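PDB 4NNC: OBCA, Oxalate Biosynthetic Component A from Burkholderia glumae, which belongs to a bacterial protein family that joins a characteristic N-terminal domain to a TIM-barrel-type enzyme domain, and is seen here with 2KQ bound. Local coordinates for residues A[127-132]-A[487-492]; A[133-138]-A[157-162]. All blocks are in the same frame, centred on the assembly; numbering follows the deposited sequence.

Interaction 1: A[127-132]-A[487-492]; sequences LARRIV and GGVRKA. With 2KQ ((3S)-3-[2-[3-[[(2R)-4-[[[(2R,3S,4R,5R)-5-(6-aminopurin-9-yl)-4-oxidanyl-3-phosphonooxy-oxolan-2-yl]methoxy-oxidanyl-phosphoryl]oxy-oxidanyl-phosphoryl]oxy-3,3-dimethyl-2-oxidanyl-butanoyl]amino]propanoylamino]ethylsulfanyl]-3-oxidanyl-butanoic acid), chain D.
Arg-129 and Gly-487 bring the two backbones together, with their CA atoms 4.5 Å apart, and strand 489-491 then runs almost parallel to helix segment 127-132, the short axes lying at 14° to each other and 7.8 Å apart at their closest. Gly-487 sits close against the helix backbone at Ala-128 and Arg-129, where a CB would press on Arg-129 N, and its backbone angles also suit glycine. Its carbonyl oxygen receives the main polar link. Arg-129 NE donates to Gly-487 O over 2.8 Å in a nearly straight bond (167°), and the oxygen lies almost in the guanidinium plane, at its edge. A weak second bond comes from Arg-129 NH2 to the same oxygen; the stronger partner of NH2 is Glu-414, in a salt bridge. The Arg-129 chain leaves the helix extended and bends at chi3 (-63°), which swings NE back toward the loop. This carboxylate and carbonyl together probably hold the guanidinium group in its rotation. The aliphatic part of Arg-129 crosses Val-489, whose CG2 touches Arg-129 CD at 3.6 Å. Arg-129 CD also comes within 3.2 Å of 2KQ C25, obliquely, at the rim of the purine and on one side of its plane. Val-489 CG1 lies on the same side of that plane, above the amino nitrogen N23 of 2KQ at 3.7 Å. One turn on, Val-132 directs CG1 at the strand backbone, 3.2 Å from Val-489 O, and against Arg-490 CB at 3.9 Å. The charged end of Arg-490 leads off to Asp-482 and Glu-497. Strands 479-481 and 489-491 form an antiparallel beta hairpin, and its docking on helix 125-137 builds one wall of the pocket that receives the adenine of 2KQ.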
loop_
_atom_site.group_PDB
_atom_site.type_symbol
_atom_site.label_atom_id
_atom_site.label_comp_id
_atom_site.label_asym_id
_atom_site.label_seq_id
_atom_site.Cartn_x
_atom_site.Cartn_y
_atom_site.Cartn_z
ATOM N N LEU A 127 7.599 21.623 1.147
ATOM C CA LEU A 127 8.998 21.214 1.171
ATOM C C LEU A 127 9.285 20.399 2.425
ATOM O O LEU A 127 9.913 19.340 2.350
ATOM C CB LEU A 127 9.938 22.425 1.095
ATOM C CG LEU A 127 11.433 22.113 0.939
ATOM C CD1 LEU A 127 11.680 21.127 -0.198
ATOM C CD2 LEU A 127 12.265 23.383 0.714
ATOM N N ALA A 128 8.810 20.883 3.572
ATOM C CA ALA A 128 8.978 20.151 4.821
ATOM C C ALA A 128 8.430 18.729 4.669
ATOM O O ALA A 128 9.077 17.755 5.060
ATOM C CB ALA A 128 8.292 20.880 5.977
ATOM N N ARG A 129 7.245 18.612 4.079
ATOM C CA ARG A 129 6.639 17.303 3.865
ATOM C C ARG A 129 7.487 16.395 2.949
ATOM O O ARG A 129 7.658 15.201 3.248
ATOM C CB ARG A 129 5.216 17.457 3.323
ATOM C CG ARG A 129 4.337 16.255 3.614
ATOM C CD ARG A 129 2.903 16.500 3.203
ATOM N NE ARG A 129 2.282 17.592 3.939
ATOM C CZ ARG A 129 1.727 18.653 3.362
ATOM N NH1 ARG A 129 1.716 18.751 2.037
ATOM N NH2 ARG A 129 1.182 19.613 4.107
ATOM N N ARG A 130 8.021 16.947 1.851
ATOM C CA ARG A 130 8.894 16.161 0.972
ATOM C C ARG A 130 10.083 15.606 1.753
ATOM O O ARG A 130 10.424 14.428 1.611
ATOM C CB ARG A 130 9.415 16.991 -0.212
ATOM C CG ARG A 130 8.351 17.440 -1.218
ATOM C CD ARG A 130 8.916 18.414 -2.272
ATOM N NE ARG A 130 9.949 17.806 -3.113
ATOM C CZ ARG A 130 10.663 18.466 -4.028
ATOM N NH1 ARG A 130 10.466 19.768 -4.232
ATOM N NH2 ARG A 130 11.579 17.823 -4.744
ATOM N N ILE A 131 10.701 16.453 2.583
ATOM C CA ILE A 131 11.889 16.061 3.351
ATOM C C ILE A 131 11.570 15.017 4.411
ATOM O O ILE A 131 12.265 14.005 4.513
ATOM C CB ILE A 131 12.553 17.273 4.027
ATOM C CG1 ILE A 131 13.135 18.202 2.954
ATOM C CG2 ILE A 131 13.617 16.816 5.058
ATOM C CD1 ILE A 131 13.879 19.393 3.526
ATOM N N VAL A 132 10.511 15.260 5.177
ATOM C CA VAL A 132 10.035 14.302 6.174
ATOM C C VAL A 132 9.691 12.948 5.553
ATOM O O VAL A 132 10.060 11.902 6.098
ATOM C CB VAL A 132 8.817 14.846 6.931
ATOM C CG1 VAL A 132 8.221 13.774 7.841
ATOM C CG2 VAL A 132 9.214 16.071 7.754
ATOM N N GLY A 487 4.722 19.855 8.318
ATOM C CA GLY A 487 4.159 19.193 7.153
ATOM C C GLY A 487 3.064 18.216 7.559
ATOM O O GLY A 487 2.226 17.852 6.744
ATOM N N GLY A 488 3.092 17.775 8.815
ATOM C CA GLY A 488 2.059 16.913 9.381
ATOM C C GLY A 488 1.874 15.516 8.803
ATOM O O GLY A 488 0.878 14.842 9.122
ATOM N N VAL A 489 2.806 15.068 7.959
ATOM C CA VAL A 489 2.702 13.740 7.335
ATOM C C VAL A 489 4.045 12.977 7.387
ATOM O O VAL A 489 5.106 13.574 7.174
ATOM C CB VAL A 489 2.223 13.830 5.849
ATOM C CG1 VAL A 489 1.809 12.462 5.346
ATOM C CG2 VAL A 489 1.059 14.774 5.707
ATOM N N ARG A 490 4.006 11.671 7.664
ATOM C CA ARG A 490 5.222 10.834 7.615
ATOM C C ARG A 490 4.909 9.397 7.215
ATOM O O ARG A 490 3.744 8.993 7.227
ATOM C CB ARG A 490 5.920 10.813 8.970
ATOM C CG ARG A 490 4.978 10.499 10.115
ATOM C CD ARG A 490 5.706 9.802 11.227
ATOM N NE ARG A 490 4.841 9.570 12.373
ATOM C CZ ARG A 490 4.428 8.368 12.754
ATOM N NH1 ARG A 490 4.806 7.283 12.073
ATOM N NH2 ARG A 490 3.645 8.247 13.816
ATOM N N LYS A 491 5.941 8.624 6.877
ATOM C CA LYS A 491 5.755 7.200 6.603
ATOM C C LYS A 491 5.234 6.499 7.848
ATOM O O LYS A 491 5.772 6.681 8.950
ATOM C CB LYS A 491 7.058 6.514 6.143
ATOM C CG LYS A 491 7.489 6.810 4.696
ATOM C CD LYS A 491 6.458 6.353 3.661
ATOM C CE LYS A 491 7.039 6.362 2.232
ATOM N NZ LYS A 491 5.970 6.659 1.230
ATOM N N ALA A 492 4.174 5.712 7.668
ATOM C CA ALA A 492 3.645 4.860 8.727
ATOM C C ALA A 492 4.727 3.889 9.184
ATOM O O ALA A 492 5.545 3.445 8.372
ATOM C CB ALA A 492 2.419 4.080 8.219
HETATM C C01 2KQ D . 1.487 2.536 -4.275
HETATM C C02 2KQ D . 0.811 3.216 -3.074
HETATM C C03 2KQ D . 0.439 2.118 -1.960
HETATM C C04 2KQ D . 1.782 4.263 -2.513
HETATM O O05 2KQ D . 1.157 4.902 -1.422
HETATM P P06 2KQ D . 1.572 6.383 -1.005
HETATM O O07 2KQ D . 1.212 6.590 0.455
HETATM O O08 2KQ D . 3.068 6.590 -1.171
HETATM O O09 2KQ D . 0.741 7.401 -1.903
HETATM P P10 2KQ D . 1.148 8.017 -3.329
HETATM O O11 2KQ D . -0.052 8.655 -3.970
HETATM O O12 2KQ D . 1.634 6.908 -4.231
HETATM O O13 2KQ D . 2.309 9.112 -3.147
HETATM C C14 2KQ D . 2.907 9.714 -4.307
HETATM C C15 2KQ D . 3.662 10.916 -3.930
HETATM O O16 2KQ D . 2.862 11.798 -3.041
HETATM C C17 2KQ D . 3.531 11.868 -1.774
HETATM N N18 2KQ D . 2.544 11.776 -0.755
HETATM C C19 2KQ D . 1.933 10.666 -0.303
HETATM N N20 2KQ D . 1.044 11.006 0.657
HETATM C C21 2KQ D . 1.080 12.355 0.822
HETATM C C22 2KQ D . 0.403 13.268 1.655
HETATM N N23 2KQ D . -0.600 12.811 2.607
HETATM N N24 2KQ D . 0.696 14.577 1.552
HETATM C C25 2KQ D . 1.618 15.011 0.657
HETATM N N26 2KQ D . 2.288 14.169 -0.143
HETATM C C27 2KQ D . 2.027 12.838 -0.073
HETATM C C28 2KQ D . 4.522 10.779 -1.746
HETATM O O29 2KQ D . 5.684 11.145 -1.000
HETATM C C30 2KQ D . 4.898 10.588 -3.156
HETATM O O31 2KQ D . 5.958 11.505 -3.502
HETATM P P32 2KQ D . 6.486 11.611 -5.051
HETATM O O33 2KQ D . 5.391 12.173 -5.970
HETATM O O34 2KQ D . 7.715 12.496 -5.124
HETATM O O35 2KQ D . 6.855 10.228 -5.519
HETATM C C36 2KQ D . -0.432 4.018 -3.580
HETATM O O37 2KQ D . -0.011 4.943 -4.491
HETATM C C38 2KQ D . -1.533 3.172 -4.243
HETATM O O39 2KQ D . -1.404 2.669 -5.354
HETATM N N40 2KQ D . -2.795 3.010 -3.534
HETATM C C41 2KQ D . -3.810 2.255 -4.189
HETATM C C42 2KQ D . -3.761 0.792 -3.761
HETATM C C43 2KQ D . -4.852 -0.089 -4.409
HETATM O O44 2KQ D . -5.028 -0.103 -5.629
HETATM N N45 2KQ D . -5.682 -0.882 -3.544
HETATM C C46 2KQ D . -6.688 -1.688 -4.168
HETATM C C47 2KQ D . -6.560 -3.126 -3.718
HETATM S S48 2KQ D . -7.988 -4.095 -4.180
HETATM C C49 2KQ D . -7.889 -5.692 -3.399
HETATM C C50 2KQ D . -8.907 -5.690 -2.385
HETATM O O51 2KQ D . -6.645 -5.870 -2.752
HETATM C C52 2KQ D . -8.267 -6.830 -4.398
HETATM C C53 2KQ D . -7.485 -8.107 -4.369
HETATM O O54 2KQ D . -6.505 -8.262 -3.581
HETATM O O55 2KQ D . -7.832 -9.035 -5.147
#

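Interaction 2: A[133-138]-A[157-162]; sequences LQLTTY and HYLPPA. With 2KQ ((3S)-3-[2-[3-[[(2R)-4-[[[(2R,3S,4R,5R)-5-(6-aminopurin-9-yl)-4-oxidanyl-3-phosphonooxy-oxolan-2-yl]methoxy-oxidanyl-phosphoryl]oxy-oxidanyl-phosphoryl]oxy-3,3-dimethyl-2-oxidanyl-butanoyl]amino]propanoylamino]ethylsulfanyl]-3-oxidanyl-butanoic acid), chain D.
Tyr-138 and His-157 make the aromatic part of this contact. Their rings are close to parallel, 21° between planes, but are slid so far past each other, with centroids 5.0 Å apart, that they hardly overlap. What lies over the imidazole is instead the tyrosine CB, 3.8 Å from the centroid of the His-157 ring and almost on its normal, a CH-pi contact. With CG beside the backbone N (chi1 -72°), the phenol runs back past the histidine, opposite in direction to it, toward the strand backbone, and Tyr-138 CD2 touches His-157 CB at 3.7 Å. Across the contact, Tyr-138 OH donates to Tyr-158 O at 3.0 Å, in the carbonyl plane and at the edge of the tyrosine ring. The strongest partner of this buried hydroxyl is Trp-191 NE1, and a weak bond to Gln-192 O adds to the grip. His-157 NE2 is engaged by Pro-22 O, which probably settles how the imidazole is turned. The amide of Gln-134 has NE2 3.3 Å above the plane of the Tyr-138 ring, toward its rim, while this nitrogen is hydrogen-bonded to Ala-193 O. Apolar packing centres on Leu-159 CD2, which meets Gln-134 CG at 3.7 Å and Leu-135 CD2 at 4.3 Å. The contact thus seats the C-terminal turn of helix 125-137 on strand 155-159, an outer strand of a three-stranded antiparallel sheet where it pairs with strand 62-66; beyond it Pro-160 occupies the N-cap position, right before helix 161-170, and Trp-191 of strand 189-192 packs alongside.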
loop_
_atom_site.group_PDB
_atom_site.type_symbol
_atom_site.label_atom_id
_atom_site.label_comp_id
_atom_site.label_asym_id
_atom_site.label_seq_id
_atom_site.Cartn_x
_atom_site.Cartn_y
_atom_site.Cartn_z
ATOM N N LEU A 133 8.991 12.967 4.418
ATOM C CA LEU A 133 8.600 11.719 3.746
ATOM C C LEU A 133 9.825 10.996 3.209
ATOM O O LEU A 133 9.917 9.771 3.287
ATOM C CB LEU A 133 7.609 11.988 2.608
ATOM C CG LEU A 133 6.157 12.224 3.038
ATOM C CD1 LEU A 133 5.318 12.776 1.886
ATOM C CD2 LEU A 133 5.548 10.940 3.557
ATOM N N GLN A 134 10.782 11.753 2.680
ATOM C CA GLN A 134 11.972 11.120 2.143
ATOM C C GLN A 134 12.786 10.459 3.257
ATOM O O GLN A 134 13.152 9.282 3.146
ATOM C CB GLN A 134 12.835 12.111 1.357
ATOM C CG GLN A 134 14.001 11.441 0.657
ATOM C CD GLN A 134 13.543 10.387 -0.341
ATOM O OE1 GLN A 134 13.106 10.719 -1.440
ATOM N NE2 GLN A 134 13.643 9.111 0.037
ATOM N N LEU A 135 13.060 11.209 4.328
ATOM C CA LEU A 135 13.834 10.675 5.454
ATOM C C LEU A 135 13.121 9.548 6.224
ATOM O O LEU A 135 13.781 8.625 6.728
ATOM C CB LEU A 135 14.267 11.791 6.407
ATOM C CG LEU A 135 15.227 12.824 5.807
ATOM C CD1 LEU A 135 15.578 13.914 6.811
ATOM C CD2 LEU A 135 16.499 12.141 5.304
ATOM N N THR A 136 11.790 9.598 6.321
ATOM C CA THR A 136 11.094 8.507 7.025
ATOM C C THR A 136 11.010 7.251 6.139
ATOM O O THR A 136 10.973 6.118 6.641
ATOM C CB THR A 136 9.724 8.938 7.678
ATOM O OG1 THR A 136 8.822 9.445 6.684
ATOM C CG2 THR A 136 9.953 10.018 8.745
ATOM N N THR A 137 11.013 7.461 4.820
ATOM C CA THR A 137 11.187 6.361 3.864
ATOM C C THR A 137 12.535 5.681 4.119
ATOM O O THR A 137 12.657 4.457 4.014
ATOM C CB THR A 137 11.128 6.867 2.405
ATOM O OG1 THR A 137 9.850 7.477 2.163
ATOM C CG2 THR A 137 11.346 5.731 1.420
ATOM N N TYR A 138 13.538 6.480 4.483
ATOM C CA TYR A 138 14.871 5.968 4.793
ATOM C C TYR A 138 14.945 5.449 6.232
ATOM O O TYR A 138 16.013 5.076 6.698
ATOM C CB TYR A 138 15.931 7.061 4.588
ATOM C CG TYR A 138 16.228 7.430 3.146
ATOM C CD1 TYR A 138 15.857 6.592 2.104
ATOM C CD2 TYR A 138 16.900 8.612 2.832
ATOM C CE1 TYR A 138 16.132 6.922 0.789
ATOM C CE2 TYR A 138 17.183 8.950 1.516
ATOM C CZ TYR A 138 16.794 8.094 0.500
ATOM O OH TYR A 138 17.057 8.392 -0.819
ATOM N N HIS A 157 22.405 7.916 3.236
ATOM C CA HIS A 157 21.163 8.578 2.835
ATOM C C HIS A 157 21.368 9.813 1.951
ATOM O O HIS A 157 22.043 10.776 2.331
ATOM C CB HIS A 157 20.351 8.951 4.076
ATOM C CG HIS A 157 19.926 7.766 4.891
ATOM N ND1 HIS A 157 19.593 7.861 6.224
ATOM C CD2 HIS A 157 19.773 6.461 4.554
ATOM C CE1 HIS A 157 19.259 6.661 6.678
ATOM N NE2 HIS A 157 19.355 5.797 5.682
ATOM N N TYR A 158 20.738 9.785 0.781
ATOM C CA TYR A 158 20.940 10.784 -0.244
ATOM C C TYR A 158 19.658 11.542 -0.550
ATOM O O TYR A 158 18.571 10.959 -0.585
ATOM C CB TYR A 158 21.428 10.067 -1.499
ATOM C CG TYR A 158 21.505 10.894 -2.763
ATOM C CD1 TYR A 158 20.411 10.996 -3.626
ATOM C CD2 TYR A 158 22.689 11.525 -3.125
ATOM C CE1 TYR A 158 20.490 11.728 -4.802
ATOM C CE2 TYR A 158 22.779 12.259 -4.297
ATOM C CZ TYR A 158 21.678 12.355 -5.128
ATOM O OH TYR A 158 21.775 13.078 -6.288
ATOM N N LEU A 159 19.791 12.843 -0.790
ATOM C CA LEU A 159 18.673 13.661 -1.249
ATOM C C LEU A 159 19.040 14.188 -2.638
ATOM O O LEU A 159 20.171 14.622 -2.850
ATOM C CB LEU A 159 18.417 14.817 -0.277
ATOM C CG LEU A 159 18.141 14.457 1.190
ATOM C CD1 LEU A 159 17.938 15.717 2.041
ATOM C CD2 LEU A 159 16.935 13.540 1.290
ATOM N N PRO A 160 18.091 14.138 -3.587
ATOM C CA PRO A 160 18.296 14.526 -4.993
ATOM C C PRO A 160 18.552 16.025 -5.206
ATOM O O PRO A 160 18.188 16.836 -4.344
ATOM C CB PRO A 160 16.967 14.121 -5.662
ATOM C CG PRO A 160 15.970 14.134 -4.570
ATOM C CD PRO A 160 16.728 13.625 -3.361
ATOM N N PRO A 161 19.175 16.387 -6.346
ATOM C CA PRO A 161 19.479 17.787 -6.679
ATOM C C PRO A 161 18.250 18.686 -6.628
ATOM O O PRO A 161 18.363 19.837 -6.214
ATOM C CB PRO A 161 19.986 17.704 -8.127
ATOM C CG PRO A 161 20.581 16.344 -8.238
ATOM C CD PRO A 161 19.706 15.454 -7.362
ATOM N N ALA A 162 17.099 18.166 -7.043
ATOM C CA ALA A 162 15.856 18.938 -7.086
ATOM C C ALA A 162 15.363 19.290 -5.692
ATOM O O ALA A 162 14.779 20.356 -5.478
ATOM C CB ALA A 162 14.785 18.170 -7.841
HETATM C C01 2KQ D . 1.487 2.536 -4.275
HETATM C C02 2KQ D . 0.811 3.216 -3.074
HETATM C C03 2KQ D . 0.439 2.118 -1.960
HETATM C C04 2KQ D . 1.782 4.263 -2.513
HETATM O O05 2KQ D . 1.157 4.902 -1.422
HETATM P P06 2KQ D . 1.572 6.383 -1.005
HETATM O O07 2KQ D . 1.212 6.590 0.455
HETATM O O08 2KQ D . 3.068 6.590 -1.171
HETATM O O09 2KQ D . 0.741 7.401 -1.903
HETATM P P10 2KQ D . 1.148 8.017 -3.329
HETATM O O11 2KQ D . -0.052 8.655 -3.970
HETATM O O12 2KQ D . 1.634 6.908 -4.231
HETATM O O13 2KQ D . 2.309 9.112 -3.147
HETATM C C14 2KQ D . 2.907 9.714 -4.307
HETATM C C15 2KQ D . 3.662 10.916 -3.930
HETATM O O16 2KQ D . 2.862 11.798 -3.041
HETATM C C17 2KQ D . 3.531 11.868 -1.774
HETATM N N18 2KQ D . 2.544 11.776 -0.755
HETATM C C19 2KQ D . 1.933 10.666 -0.303
HETATM N N20 2KQ D . 1.044 11.006 0.657
HETATM C C21 2KQ D . 1.080 12.355 0.822
HETATM C C22 2KQ D . 0.403 13.268 1.655
HETATM N N23 2KQ D . -0.600 12.811 2.607
HETATM N N24 2KQ D . 0.696 14.577 1.552
HETATM C C25 2KQ D . 1.618 15.011 0.657
HETATM N N26 2KQ D . 2.288 14.169 -0.143
HETATM C C27 2KQ D . 2.027 12.838 -0.073
HETATM C C28 2KQ D . 4.522 10.779 -1.746
HETATM O O29 2KQ D . 5.684 11.145 -1.000
HETATM C C30 2KQ D . 4.898 10.588 -3.156
HETATM O O31 2KQ D . 5.958 11.505 -3.502
HETATM P P32 2KQ D . 6.486 11.611 -5.051
HETATM O O33 2KQ D . 5.391 12.173 -5.970
HETATM O O34 2KQ D . 7.715 12.496 -5.124
HETATM O O35 2KQ D . 6.855 10.228 -5.519
HETATM C C36 2KQ D . -0.432 4.018 -3.580
HETATM O O37 2KQ D . -0.011 4.943 -4.491
HETATM C C38 2KQ D . -1.533 3.172 -4.243
HETATM O O39 2KQ D . -1.404 2.669 -5.354
HETATM N N40 2KQ D . -2.795 3.010 -3.534
HETATM C C41 2KQ D . -3.810 2.255 -4.189
HETATM C C42 2KQ D . -3.761 0.792 -3.761
HETATM C C43 2KQ D . -4.852 -0.089 -4.409
HETATM O O44 2KQ D . -5.028 -0.103 -5.629
HETATM N N45 2KQ D . -5.682 -0.882 -3.544
HETATM C C46 2KQ D . -6.688 -1.688 -4.168
HETATM C C47 2KQ D . -6.560 -3.126 -3.718
HETATM S S48 2KQ D . -7.988 -4.095 -4.180
HETATM C C49 2KQ D . -7.889 -5.692 -3.399
HETATM C C50 2KQ D . -8.907 -5.690 -2.385
HETATM O O51 2KQ D . -6.645 -5.870 -2.752
HETATM C C52 2KQ D . -8.267 -6.830 -4.398
HETATM C C53 2KQ D . -7.485 -8.107 -4.369
HETATM O O54 2KQ D . -6.505 -8.262 -3.581
HETATM O O55 2KQ D . -7.832 -9.035 -5.147
#

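Successive turns of helix 125-137 supply one side of both contacts, whose centres are 11 Å apart, and interaction 2 closes a short loop nested within the long one closed by interaction 1. They meet directly where Lys-491 N lies 3.0 Å from Thr-136 OG1, a probable hydrogen bond, and Thr-137 packs on the Lys-491 chain. Both reach 2KQ. Leu-133 CD1 is 3.3 Å from the sugar oxygen O29 of 2KQ and 3.8 Å from its C27, on the side of the purine plane where Arg-129 and Val-489 meet its rim and amino group. Lys-491 NZ, 3.8 Å from 2KQ O08, probably adds favourable charge near the phosphates. The helix therefore joins the hairpin at the ligand to the sheet behind it.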